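Local structure of GCN5-related N-acetyltransferase (4J3G) at residues E31-A36 with G83-Y88; N42-N47 with S107-S112; H63-N68 with F74-A79; T122-L127 with Q157-C162; A149-H154 with D177-Q182. The protein probably transfers an acetyl group from acetyl-CoA to an amino group, perhaps the N-terminal alanine of a ribosomal protein. All blocks are in the same frame, centred on the assembly; numbering follows the deposited sequence.

Interaction 1: E31-A36 with G83-Y88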
# COMPACT_ATOMS: atom_id res chain seq x y z
N GLU A 31 2.19 26.43 -9.39
CA GLU A 31 3.46 26.63 -8.73
C GLU A 31 3.36 27.75 -7.69
O GLU A 31 4.00 27.67 -6.65
CB GLU A 31 4.54 26.95 -9.78
CG GLU A 31 5.97 26.84 -9.27
CD GLU A 31 6.46 25.40 -9.10
OE1 GLU A 31 5.69 24.44 -9.31
OE2 GLU A 31 7.64 25.23 -8.74
N ALA A 32 2.57 28.78 -7.98
CA ALA A 32 2.27 29.88 -7.03
C ALA A 32 1.68 29.45 -5.68
O ALA A 32 1.78 30.19 -4.68
CB ALA A 32 1.31 30.86 -7.70
N ASP A 33 1.04 28.28 -5.67
CA ASP A 33 0.35 27.78 -4.47
C ASP A 33 1.30 27.01 -3.56
O ASP A 33 0.92 26.62 -2.45
CB ASP A 33 -0.78 26.85 -4.87
CG ASP A 33 -1.95 27.57 -5.56
OD1 ASP A 33 -2.31 28.72 -5.19
OD2 ASP A 33 -2.56 26.93 -6.43
N LEU A 34 2.52 26.80 -4.03
CA LEU A 34 3.43 25.93 -3.33
C LEU A 34 3.71 26.37 -1.87
O LEU A 34 3.76 25.53 -0.99
CB LEU A 34 4.72 25.75 -4.11
CG LEU A 34 4.75 24.68 -5.21
CD1 LEU A 34 6.09 24.82 -5.93
CD2 LEU A 34 4.59 23.30 -4.64
N PRO A 35 3.91 27.70 -1.60
CA PRO A 35 4.11 28.05 -0.16
C PRO A 35 2.94 27.62 0.71
O PRO A 35 3.15 27.13 1.82
CB PRO A 35 4.24 29.57 -0.19
CG PRO A 35 4.86 29.85 -1.52
CD PRO A 35 4.23 28.86 -2.47
N ALA A 36 1.73 27.80 0.20
CA ALA A 36 0.52 27.39 0.96
C ALA A 36 0.46 25.86 1.16
O ALA A 36 0.17 25.40 2.26
CB ALA A 36 -0.74 27.90 0.29
N GLY A 83 -9.33 34.97 -0.83
CA GLY A 83 -7.99 35.00 -1.45
C GLY A 83 -6.95 33.95 -1.02
O GLY A 83 -5.91 33.84 -1.65
N GLN A 84 -7.19 33.21 0.07
CA GLN A 84 -6.14 32.35 0.67
C GLN A 84 -6.43 30.88 0.36
O GLN A 84 -7.58 30.46 0.34
CB GLN A 84 -6.09 32.52 2.21
N VAL A 85 -5.39 30.11 0.12
CA VAL A 85 -5.54 28.64 0.10
C VAL A 85 -5.78 28.10 1.52
O VAL A 85 -4.98 28.37 2.43
CB VAL A 85 -4.34 27.98 -0.58
CG1 VAL A 85 -4.41 26.46 -0.48
CG2 VAL A 85 -4.30 28.42 -2.03
N VAL A 86 -6.90 27.38 1.69
CA VAL A 86 -7.32 26.86 3.02
C VAL A 86 -7.35 25.35 3.06
O VAL A 86 -7.55 24.75 4.14
CB VAL A 86 -8.67 27.46 3.50
CG1 VAL A 86 -8.48 28.91 3.91
CG2 VAL A 86 -9.76 27.36 2.43
N GLY A 87 -7.07 24.73 1.92
CA GLY A 87 -6.88 23.27 1.89
C GLY A 87 -6.45 22.77 0.53
O GLY A 87 -6.58 23.48 -0.45
N TYR A 88 -6.00 21.52 0.46
CA TYR A 88 -5.77 20.91 -0.84
C TYR A 88 -6.07 19.40 -0.82
O TYR A 88 -6.16 18.76 0.23
CB TYR A 88 -4.34 21.16 -1.34
CG TYR A 88 -3.23 20.39 -0.63
CD1 TYR A 88 -2.62 20.88 0.52
CD2 TYR A 88 -2.72 19.19 -1.17
CE1 TYR A 88 -1.56 20.19 1.13
CE2 TYR A 88 -1.68 18.49 -0.56
CZ TYR A 88 -1.09 19.01 0.59
OH TYR A 88 -0.03 18.35 1.20
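A36 and V85 meet carbon to carbon: the methyl CB of A36 lies 3.7 Å from CB of V85, and CG1 of V85 reaches the same methyl at 4.0 Å. V85 stands at the start of strand 84-93 and points at the first turn of helix 34-47. Alanine suits the helix here, because a single methyl lets the backbones come close, with CA of A36 6.2 Å from CA of V85. The other branch of V85 is used as well. With CG1 anti to the backbone N (chi1 174°), CG2 is turned to the 3-10 turn, where it lies 3.7 Å from OD1 of D33; the two side chains cross at about a right angle, and the contact is one of van der Waals type.

Further out, OD2 of D33 forms a salt bridge with NH1 of R27, on the edge strand 25-28, and accepts a hydrogen bond from the backbone N of T30. V85 also packs on I40 one turn along the helix. R27 and T30 help to compensate the buried carboxylate and probably favour its ionised form, while its meeting with V85 contributes shape and apolar cover without any polar bond.

Interaction 2: N42-N47 with S107-S112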
# COMPACT_ATOMS: atom_id res chain seq x y z
N ASN A 42 3.26 20.68 6.24
CA ASN A 42 4.05 20.64 7.48
C ASN A 42 3.22 20.78 8.78
O ASN A 42 3.58 20.19 9.81
CB ASN A 42 5.16 21.70 7.46
CG ASN A 42 6.40 21.27 6.67
OD1 ASN A 42 6.70 20.08 6.49
ND2 ASN A 42 7.17 22.26 6.26
N ASP A 43 2.13 21.54 8.72
CA ASP A 43 1.19 21.65 9.83
C ASP A 43 0.62 20.26 10.14
O ASP A 43 0.66 19.86 11.29
CB ASP A 43 0.05 22.60 9.47
CG ASP A 43 -0.67 23.18 10.72
OD1 ASP A 43 -0.78 22.54 11.79
OD2 ASP A 43 -1.11 24.35 10.61
N ALA A 44 0.17 19.55 9.11
CA ALA A 44 -0.34 18.15 9.28
C ALA A 44 0.74 17.22 9.85
O ALA A 44 0.45 16.38 10.74
CB ALA A 44 -0.89 17.61 8.00
N VAL A 45 1.96 17.35 9.35
CA VAL A 45 3.08 16.54 9.84
C VAL A 45 3.35 16.76 11.34
O VAL A 45 3.57 15.80 12.12
CB VAL A 45 4.34 16.83 9.02
CG1 VAL A 45 5.56 16.18 9.64
CG2 VAL A 45 4.13 16.33 7.61
N GLU A 46 3.32 18.03 11.74
CA GLU A 46 3.67 18.43 13.10
C GLU A 46 2.58 18.19 14.11
O GLU A 46 2.88 17.83 15.25
CB GLU A 46 3.97 19.93 13.13
CG GLU A 46 5.22 20.30 12.39
CD GLU A 46 5.33 21.81 12.13
OE1 GLU A 46 4.69 22.64 12.84
OE2 GLU A 46 6.06 22.16 11.19
N ASN A 47 1.33 18.41 13.70
CA ASN A 47 0.21 18.64 14.64
C ASN A 47 -0.95 17.65 14.55
O ASN A 47 -1.98 17.87 15.17
CB ASN A 47 -0.36 20.04 14.44
CG ASN A 47 0.64 21.10 14.79
OD1 ASN A 47 1.36 20.97 15.76
ND2 ASN A 47 0.73 22.11 13.97
N SER A 107 -5.97 11.84 -0.70
CA SER A 107 -5.69 12.58 0.52
C SER A 107 -6.29 13.97 0.44
O SER A 107 -6.33 14.57 -0.63
CB SER A 107 -4.19 12.74 0.70
OG SER A 107 -3.57 11.49 0.89
N VAL A 108 -6.77 14.44 1.58
CA VAL A 108 -7.37 15.74 1.71
C VAL A 108 -6.79 16.40 2.94
O VAL A 108 -6.89 15.84 4.04
CB VAL A 108 -8.89 15.65 1.94
CG1 VAL A 108 -9.50 17.03 2.15
CG2 VAL A 108 -9.58 14.95 0.80
N TYR A 109 -6.21 17.58 2.78
CA TYR A 109 -5.66 18.34 3.91
C TYR A 109 -6.33 19.68 4.04
O TYR A 109 -6.45 20.42 3.05
CB TYR A 109 -4.20 18.61 3.67
CG TYR A 109 -3.43 17.38 3.46
CD1 TYR A 109 -2.96 16.68 4.52
CD2 TYR A 109 -3.21 16.90 2.21
CE1 TYR A 109 -2.25 15.49 4.33
CE2 TYR A 109 -2.46 15.76 2.00
CZ TYR A 109 -2.00 15.05 3.06
OH TYR A 109 -1.29 13.87 2.82
N VAL A 110 -6.70 20.03 5.26
CA VAL A 110 -7.33 21.33 5.51
C VAL A 110 -6.47 22.08 6.48
O VAL A 110 -5.94 21.48 7.41
CB VAL A 110 -8.75 21.16 6.09
CG1 VAL A 110 -9.42 22.53 6.31
CG2 VAL A 110 -9.59 20.28 5.18
N ALA A 111 -6.31 23.38 6.25
CA ALA A 111 -5.61 24.26 7.21
C ALA A 111 -6.07 24.08 8.68
O ALA A 111 -7.28 23.94 9.00
CB ALA A 111 -5.73 25.72 6.76
N SER A 112 -5.08 24.03 9.58
CA SER A 112 -5.32 23.73 10.98
C SER A 112 -6.25 24.73 11.64
O SER A 112 -6.97 24.38 12.57
CB SER A 112 -3.99 23.74 11.75
OG SER A 112 -3.32 24.96 11.50
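A44 and Y109 make the apolar half of this contact, D43 and S112 the polar half. The methyl CB of A44 approaches CD1 of Y109 obliquely at 4.2 Å, closing the gap between helix 34-47 and strand 103-110. Alanine serves well on this buried face, since its one methyl leaves room for a phenol ring beside the helix. The ring also meets that of Y88 on the adjoining strand and touches I51 in a loop, as does A44, so the inner side is walled by apolar groups.

The outer side is looser and nearer solvent, and polar groups take over. Just past the end of the strand, OG of S112 donates a hydrogen bond to OD2 of D43; the modelled 2.5 Å is very short, so its exact length is doubtful. The carboxylate of D43 extends from the helix with CG anti to the backbone N (chi1 -158°), which brings it across to the serine. Its second oxygen, OD1, receives ND2 of N47 from one turn on, at 2.7 Å and nearly straight (170°). OD1 of D43 lies in the amide plane of N47, but the donor comes from above the carboxylate plane, 43° out of it.

As modelled, each carboxylate oxygen has a donor, one from the loop and one from the last turn of the helix. Such pairing would probably help to stabilise negative charge on D43, limit its rotation and link the helix end to the strand end where apolar packing gives out.

Interaction 3: H63-N68 with F74-A79. With SO4 (sulfate ion), chain F.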
# COMPACT_ATOMS: atom_id res chain seq x y z
N HIS A 63 7.77 21.11 -4.48
CA HIS A 63 7.87 21.42 -5.90
C HIS A 63 8.02 20.11 -6.70
O HIS A 63 7.37 19.93 -7.76
CB HIS A 63 9.03 22.38 -6.15
CG HIS A 63 9.49 22.42 -7.58
ND1 HIS A 63 8.92 23.25 -8.53
CD2 HIS A 63 10.48 21.75 -8.21
CE1 HIS A 63 9.54 23.08 -9.68
NE2 HIS A 63 10.49 22.18 -9.52
N GLN A 64 8.90 19.22 -6.23
CA GLN A 64 9.08 17.91 -6.88
C GLN A 64 7.80 17.10 -6.78
O GLN A 64 7.40 16.43 -7.73
CB GLN A 64 10.25 17.12 -6.26
CG GLN A 64 11.60 17.81 -6.43
CD GLN A 64 12.74 17.07 -5.76
OE1 GLN A 64 12.62 15.87 -5.47
NE2 GLN A 64 13.85 17.77 -5.51
N TRP A 65 7.11 17.21 -5.64
CA TRP A 65 5.89 16.42 -5.42
C TRP A 65 4.80 16.84 -6.42
O TRP A 65 4.13 15.99 -7.06
CB TRP A 65 5.38 16.60 -3.98
CG TRP A 65 4.08 15.91 -3.69
CD1 TRP A 65 3.91 14.62 -3.33
CD2 TRP A 65 2.78 16.49 -3.72
NE1 TRP A 65 2.59 14.35 -3.14
CE2 TRP A 65 1.86 15.48 -3.36
CE3 TRP A 65 2.30 17.76 -4.00
CZ2 TRP A 65 0.49 15.71 -3.33
CZ3 TRP A 65 0.93 17.99 -3.93
CH2 TRP A 65 0.05 16.97 -3.58
N LEU A 66 4.67 18.16 -6.59
CA LEU A 66 3.65 18.70 -7.49
C LEU A 66 4.02 18.37 -8.94
O LEU A 66 3.16 18.01 -9.73
CB LEU A 66 3.54 20.22 -7.32
CG LEU A 66 2.50 20.95 -8.19
CD1 LEU A 66 1.09 20.43 -7.96
CD2 LEU A 66 2.56 22.42 -7.92
N GLU A 67 5.29 18.52 -9.27
CA GLU A 67 5.75 18.30 -10.65
C GLU A 67 5.48 16.87 -11.02
O GLU A 67 5.06 16.57 -12.16
CB GLU A 67 7.23 18.59 -10.76
N ASN A 68 5.74 15.96 -10.08
CA ASN A 68 5.54 14.55 -10.35
C ASN A 68 4.03 14.21 -10.47
O ASN A 68 3.64 13.40 -11.34
CB ASN A 68 6.18 13.69 -9.28
CG ASN A 68 7.70 13.73 -9.34
OD1 ASN A 68 8.30 14.12 -10.34
ND2 ASN A 68 8.31 13.33 -8.25
N PHE A 74 -2.05 13.01 -12.36
CA PHE A 74 -2.82 12.98 -11.14
C PHE A 74 -3.14 14.41 -10.70
O PHE A 74 -2.23 15.24 -10.57
CB PHE A 74 -2.05 12.23 -10.05
CG PHE A 74 -1.76 10.80 -10.40
CD1 PHE A 74 -2.76 9.96 -10.88
CD2 PHE A 74 -0.48 10.30 -10.27
CE1 PHE A 74 -2.49 8.61 -11.21
CE2 PHE A 74 -0.20 8.97 -10.58
CZ PHE A 74 -1.19 8.12 -11.03
N PRO A 75 -4.43 14.71 -10.48
CA PRO A 75 -4.88 16.06 -10.10
C PRO A 75 -4.40 16.48 -8.72
O PRO A 75 -4.26 15.63 -7.81
CB PRO A 75 -6.39 15.92 -10.02
CG PRO A 75 -6.66 14.49 -9.90
CD PRO A 75 -5.55 13.77 -10.57
N VAL A 76 -4.07 17.75 -8.61
CA VAL A 76 -3.96 18.40 -7.31
C VAL A 76 -4.91 19.60 -7.27
O VAL A 76 -4.76 20.54 -8.02
CB VAL A 76 -2.53 18.88 -6.99
CG1 VAL A 76 -2.53 19.43 -5.58
CG2 VAL A 76 -1.50 17.77 -7.12
N LEU A 77 -5.89 19.55 -6.36
CA LEU A 77 -6.88 20.59 -6.20
C LEU A 77 -6.56 21.45 -4.98
O LEU A 77 -6.11 20.92 -3.91
CB LEU A 77 -8.27 19.99 -6.04
CG LEU A 77 -8.68 19.06 -7.17
CD1 LEU A 77 -10.09 18.55 -6.92
CD2 LEU A 77 -8.55 19.75 -8.52
N VAL A 78 -6.85 22.75 -5.08
CA VAL A 78 -6.79 23.61 -3.91
C VAL A 78 -8.14 24.27 -3.65
O VAL A 78 -8.93 24.49 -4.58
CB VAL A 78 -5.70 24.69 -4.02
CG1 VAL A 78 -4.33 24.06 -4.12
CG2 VAL A 78 -5.93 25.59 -5.22
N ALA A 79 -8.41 24.54 -2.38
CA ALA A 79 -9.55 25.34 -2.01
C ALA A 79 -9.06 26.73 -1.63
O ALA A 79 -8.18 26.88 -0.78
CB ALA A 79 -10.27 24.70 -0.86
S SO4 F . 2.50 11.29 -1.61
O1 SO4 F . 1.59 10.40 -0.85
O2 SO4 F . 2.83 10.71 -2.93
O3 SO4 F . 1.79 12.58 -1.78
O4 SO4 F . 3.77 11.52 -0.88
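The helical turn that carries W65 and L66 up to V76 is closed by sound backbone bonds, E67 N to H63 O and N68 N to Q64 O, both 2.9 Å. From this turn the two side chains reach one valine from different directions. W65 and V76 come at each other from opposite sides: CH2 of the indole lies 3.9 Å from CG2 of V76, at an oblique angle to the ring, and CG1 of V76 lies 4.1 Å from CH2 of W65. CD1 of L66 meets CG2 of V76 at 3.8 Å. Because W65 and L66 both set CG anti to the backbone N (chi1 176° and -179°), the long side chains swing over to the strand although their first bonds do not aim at it. A branched valine suits the strand: CG2 meets both neighbours, and CG1 adds a second methyl against the indole.

The pyrrole N-H of W65 points to a bound sulfate. NE1 of W65 donates to the sulfate O3 near the ring plane, but the modelled 2.4 Å is too short to be trusted in detail. The sulfate probably came from the crystallisation liquor. R62 makes a cation-pi contact with the same indole.

S90 of the adjoining strand 84-93 touches both W65 and V76. Helix 59-72 leading directly into strand 76-81 is the helix-to-strand step of the N-terminal half of the GNAT fold.

Interaction 4: T122-L127 with Q157-C162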
# COMPACT_ATOMS: atom_id res chain seq x y z
N THR A 122 -15.95 19.50 0.55
CA THR A 122 -16.02 20.13 -0.78
C THR A 122 -14.85 19.67 -1.70
O THR A 122 -15.01 19.42 -2.90
CB THR A 122 -15.95 21.68 -0.66
OG1 THR A 122 -17.04 22.16 0.17
CG2 THR A 122 -16.05 22.35 -2.02
N LEU A 123 -13.65 19.65 -1.13
CA LEU A 123 -12.51 19.11 -1.83
C LEU A 123 -12.71 17.64 -2.25
O LEU A 123 -12.37 17.28 -3.39
CB LEU A 123 -11.26 19.22 -0.98
CG LEU A 123 -10.66 20.62 -0.92
CD1 LEU A 123 -9.69 20.70 0.24
CD2 LEU A 123 -9.99 20.96 -2.25
N LEU A 124 -13.18 16.79 -1.33
CA LEU A 124 -13.38 15.38 -1.62
C LEU A 124 -14.36 15.24 -2.77
O LEU A 124 -14.13 14.49 -3.75
CB LEU A 124 -13.92 14.65 -0.38
CG LEU A 124 -14.11 13.15 -0.49
CD1 LEU A 124 -12.84 12.49 -0.97
CD2 LEU A 124 -14.57 12.56 0.85
N ALA A 125 -15.46 15.99 -2.68
CA ALA A 125 -16.47 15.89 -3.71
C ALA A 125 -15.90 16.22 -5.08
O ALA A 125 -16.23 15.55 -6.05
CB ALA A 125 -17.68 16.76 -3.40
N GLU A 126 -15.08 17.25 -5.17
CA GLU A 126 -14.54 17.65 -6.48
C GLU A 126 -13.47 16.68 -6.97
O GLU A 126 -13.39 16.34 -8.16
CB GLU A 126 -13.98 19.07 -6.43
CG GLU A 126 -13.52 19.58 -7.81
CD GLU A 126 -14.54 19.38 -8.94
OE1 GLU A 126 -15.78 19.62 -8.74
OE2 GLU A 126 -14.09 19.01 -10.05
N LEU A 127 -12.65 16.18 -6.05
CA LEU A 127 -11.65 15.19 -6.42
C LEU A 127 -12.29 13.92 -6.99
O LEU A 127 -11.77 13.33 -7.94
CB LEU A 127 -10.79 14.81 -5.22
CG LEU A 127 -9.44 14.16 -5.54
CD1 LEU A 127 -8.58 15.09 -6.38
CD2 LEU A 127 -8.69 13.82 -4.26
N GLN A 157 -19.80 10.77 1.30
CA GLN A 157 -19.57 10.81 -0.13
C GLN A 157 -19.61 9.41 -0.76
O GLN A 157 -19.25 9.26 -1.92
CB GLN A 157 -18.19 11.43 -0.40
CG GLN A 157 -18.06 12.87 0.06
CD GLN A 157 -19.09 13.70 -0.62
OE1 GLN A 157 -19.16 13.71 -1.85
NE2 GLN A 157 -19.93 14.36 0.15
N GLY A 158 -20.04 8.40 -0.04
CA GLY A 158 -20.28 7.11 -0.63
C GLY A 158 -19.17 6.12 -0.44
O GLY A 158 -19.24 5.03 -0.96
N PHE A 159 -18.15 6.48 0.35
CA PHE A 159 -17.13 5.52 0.74
C PHE A 159 -17.71 4.52 1.76
O PHE A 159 -18.56 4.90 2.57
CB PHE A 159 -15.94 6.22 1.36
CG PHE A 159 -15.04 6.90 0.37
CD1 PHE A 159 -15.42 8.09 -0.26
CD2 PHE A 159 -13.81 6.35 0.05
CE1 PHE A 159 -14.59 8.70 -1.21
CE2 PHE A 159 -12.97 6.98 -0.86
CZ PHE A 159 -13.38 8.14 -1.51
N GLU A 160 -17.26 3.26 1.68
CA GLU A 160 -17.62 2.20 2.64
C GLU A 160 -16.38 1.72 3.34
O GLU A 160 -15.28 1.76 2.76
CB GLU A 160 -18.32 1.01 1.95
CG GLU A 160 -19.60 1.38 1.17
CD GLU A 160 -20.59 0.22 1.00
OE1 GLU A 160 -20.18 -0.97 0.92
OE2 GLU A 160 -21.81 0.50 0.95
N GLU A 161 -16.53 1.24 4.58
CA GLU A 161 -15.38 0.67 5.29
C GLU A 161 -14.99 -0.69 4.74
O GLU A 161 -15.84 -1.53 4.45
CB GLU A 161 -15.64 0.53 6.78
CG GLU A 161 -15.97 1.81 7.46
CD GLU A 161 -15.90 1.71 8.97
OE1 GLU A 161 -15.67 0.58 9.54
OE2 GLU A 161 -16.04 2.79 9.58
N CYS A 162 -13.70 -0.91 4.64
CA CYS A 162 -13.14 -2.19 4.21
C CYS A 162 -12.73 -2.94 5.45
O CYS A 162 -13.09 -4.11 5.61
CB CYS A 162 -11.96 -1.93 3.33
SG CYS A 162 -12.43 -1.07 1.81
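Q157 and L124 join two elements of the GNAT fold: helix 119-133, and the turn between helix 148-156 and strand 160-171. Followed outward, Q157 first sets CB 4.0 Å from CD2 of L124. Its CG comes closer, 3.6 Å from the same CD2, and lies 4.0 Å from CG of the leucine. Beyond CG the bend (chi2 -59°) carries the amide group to the side of A125, whose small methyl suits the close approach. The two long side chains slide along each other in opposite directions, the methylenes of glutamine supplying the apolar surface while its amide stays at the partly exposed margin.

G158 then reverses the chain with a positive phi (99°), at which, with its psi, a CB would crowd the carbonyl O of Q157, so glycine suits the place, and F159 turns inward. That ring is shared: it packs edge-to-face with H154 and touches L106 and M181, while L124 also rests on L106 and L153. Leucine fits between them because its branches diverge. With CD2 spent on the glutamine, the other branch crosses obliquely to the phenyl ring, CD1 of L124 lying 4.2 Å from CE1 of F159.

Interaction 5: A149-H154 with D177-Q182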
# COMPACT_ATOMS: atom_id res chain seq x y z
N ALA A 149 -14.59 11.76 12.61
CA ALA A 149 -14.97 12.86 11.72
C ALA A 149 -14.55 12.62 10.30
O ALA A 149 -15.36 12.75 9.38
CB ALA A 149 -14.41 14.16 12.21
N SER A 150 -13.31 12.21 10.10
CA SER A 150 -12.87 11.93 8.75
C SER A 150 -13.64 10.75 8.14
O SER A 150 -14.00 10.77 6.97
CB SER A 150 -11.36 11.67 8.68
OG SER A 150 -10.99 11.49 7.31
N ILE A 151 -13.89 9.72 8.94
CA ILE A 151 -14.61 8.54 8.45
C ILE A 151 -16.03 8.96 8.02
O ILE A 151 -16.49 8.58 6.92
CB ILE A 151 -14.62 7.45 9.53
CG1 ILE A 151 -13.19 6.89 9.71
CG2 ILE A 151 -15.55 6.32 9.16
CD1 ILE A 151 -12.97 6.19 11.04
N ALA A 152 -16.70 9.73 8.85
CA ALA A 152 -18.08 10.18 8.54
C ALA A 152 -18.09 11.07 7.27
O ALA A 152 -19.02 11.01 6.45
CB ALA A 152 -18.66 10.92 9.73
N LEU A 153 -17.07 11.91 7.13
CA LEU A 153 -16.94 12.78 5.97
C LEU A 153 -16.85 11.93 4.69
O LEU A 153 -17.58 12.15 3.72
CB LEU A 153 -15.73 13.74 6.15
CG LEU A 153 -15.36 14.82 5.12
CD1 LEU A 153 -14.54 15.95 5.76
CD2 LEU A 153 -14.57 14.21 4.00
N HIS A 154 -15.93 10.96 4.69
CA HIS A 154 -15.81 10.05 3.55
C HIS A 154 -17.08 9.25 3.34
O HIS A 154 -17.54 9.11 2.24
CB HIS A 154 -14.59 9.13 3.71
CG HIS A 154 -13.28 9.82 3.47
ND1 HIS A 154 -12.72 10.68 4.38
CD2 HIS A 154 -12.38 9.70 2.46
CE1 HIS A 154 -11.56 11.12 3.91
NE2 HIS A 154 -11.32 10.52 2.76
N ASP A 177 -3.67 2.72 14.16
CA ASP A 177 -4.48 1.79 13.40
C ASP A 177 -4.94 2.44 12.12
O ASP A 177 -5.38 3.61 12.13
CB ASP A 177 -5.71 1.34 14.23
CG ASP A 177 -5.34 0.57 15.46
OD1 ASP A 177 -4.14 0.16 15.63
OD2 ASP A 177 -6.27 0.39 16.27
N LEU A 178 -4.86 1.72 11.01
CA LEU A 178 -5.24 2.25 9.71
C LEU A 178 -6.57 1.65 9.23
O LEU A 178 -6.64 0.45 9.00
CB LEU A 178 -4.15 1.97 8.69
CG LEU A 178 -4.38 2.48 7.23
CD1 LEU A 178 -4.32 3.98 7.18
CD2 LEU A 178 -3.35 1.92 6.26
N LEU A 179 -7.59 2.49 9.04
CA LEU A 179 -8.85 2.03 8.48
C LEU A 179 -8.84 2.35 7.00
O LEU A 179 -8.46 3.48 6.59
CB LEU A 179 -10.03 2.76 9.13
CG LEU A 179 -11.33 2.58 8.34
CD1 LEU A 179 -11.97 1.22 8.47
CD2 LEU A 179 -12.33 3.59 8.79
N PHE A 180 -9.12 1.34 6.18
CA PHE A 180 -9.30 1.56 4.77
C PHE A 180 -10.81 1.72 4.46
O PHE A 180 -11.65 0.94 4.96
CB PHE A 180 -8.71 0.41 3.94
CG PHE A 180 -7.23 0.49 3.70
CD1 PHE A 180 -6.65 1.60 3.16
CD2 PHE A 180 -6.42 -0.62 3.93
CE1 PHE A 180 -5.28 1.65 2.88
CE2 PHE A 180 -5.05 -0.57 3.67
CZ PHE A 180 -4.49 0.57 3.13
N MET A 181 -11.13 2.71 3.63
CA MET A 181 -12.42 2.88 3.00
C MET A 181 -12.24 2.96 1.54
O MET A 181 -11.16 3.34 1.06
CB MET A 181 -13.14 4.18 3.45
CG MET A 181 -13.26 4.28 4.96
SD MET A 181 -14.14 5.72 5.55
CE MET A 181 -15.81 5.18 5.28
N GLN A 182 -13.30 2.67 0.80
CA GLN A 182 -13.20 2.66 -0.66
C GLN A 182 -14.49 3.17 -1.25
O GLN A 182 -15.61 3.05 -0.64
CB GLN A 182 -12.91 1.25 -1.23
CG GLN A 182 -14.06 0.27 -1.15
CD GLN A 182 -13.77 -1.05 -1.86
OE1 GLN A 182 -13.80 -2.06 -1.24
NE2 GLN A 182 -13.47 -0.99 -3.14
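The imidazole of H154 has M181 obliquely beside it, the sulfur SD lying 5.5 Å from the ring centroid and 47° off the normal. At the ring edge, in its plane, sits the carbonyl O of S150, which accepts from ND1 of H154 at 2.9 Å with an N-H...O angle of 159°. The oxygen of S150 is gripped twice, because the backbone N of H154 also donates to it at 3.0 Å, and the two donors come from opposite faces of the carbonyl plane. Histidine suits this place: it is flat enough for the core, and its N-H is satisfied by its own helix, which also fixes the rotation of the ring.

The contact with strand 177-182 is otherwise apolar. M181 lies at right angles to I151, and its sulfur SD is held between two groups, 3.9 Å from both CG2 of I151 and CB of H154. A bend at the last torsion of M181 turns its methyl CE to the carbonyl O of I151, 3.8 Å away; a flexible thioether can follow such a contour. I151 sends its other branch to L179, where CD1 of I151 meets CD2 of L179 at 3.5 Å, tighter than usual carbon contact.

The axes of segments 149-154 and 177-182 run nearly parallel, 12° apart, with a closest approach of 10.2 Å. Helix 148-156 here spans the crossover from strand 138-144 to strand 160-171, packed on strand 174-184 inserted between them, the topology of the C-terminal half of a GNAT domain.

In the fold
All five contacts involve helices that lie against one mixed sheet or the loops that lead into it. Interactions 1 and 3 are neighbours, their centres about 11 Å apart, and meet where CE2 of Y88 lies 3.8 Å from CH2 of W65. Interaction 2 shares helix 34-47 with interaction 1. L123, on the helix of interaction 4, reaches interactions 1, 2 and 3 by packing. Interactions 4 and 5, about 9 Å apart by centres, are joined by strand bonds; the centres of 1 and 5 are about 25 Å apart. In GNAT enzymes acetyl-CoA binds between strands corresponding to 103-110 and 138-144; the sulfate at W65 of interaction 3 lies about 6 Å from the side chain of Y109 in interaction 2 and may mark part of a pocket.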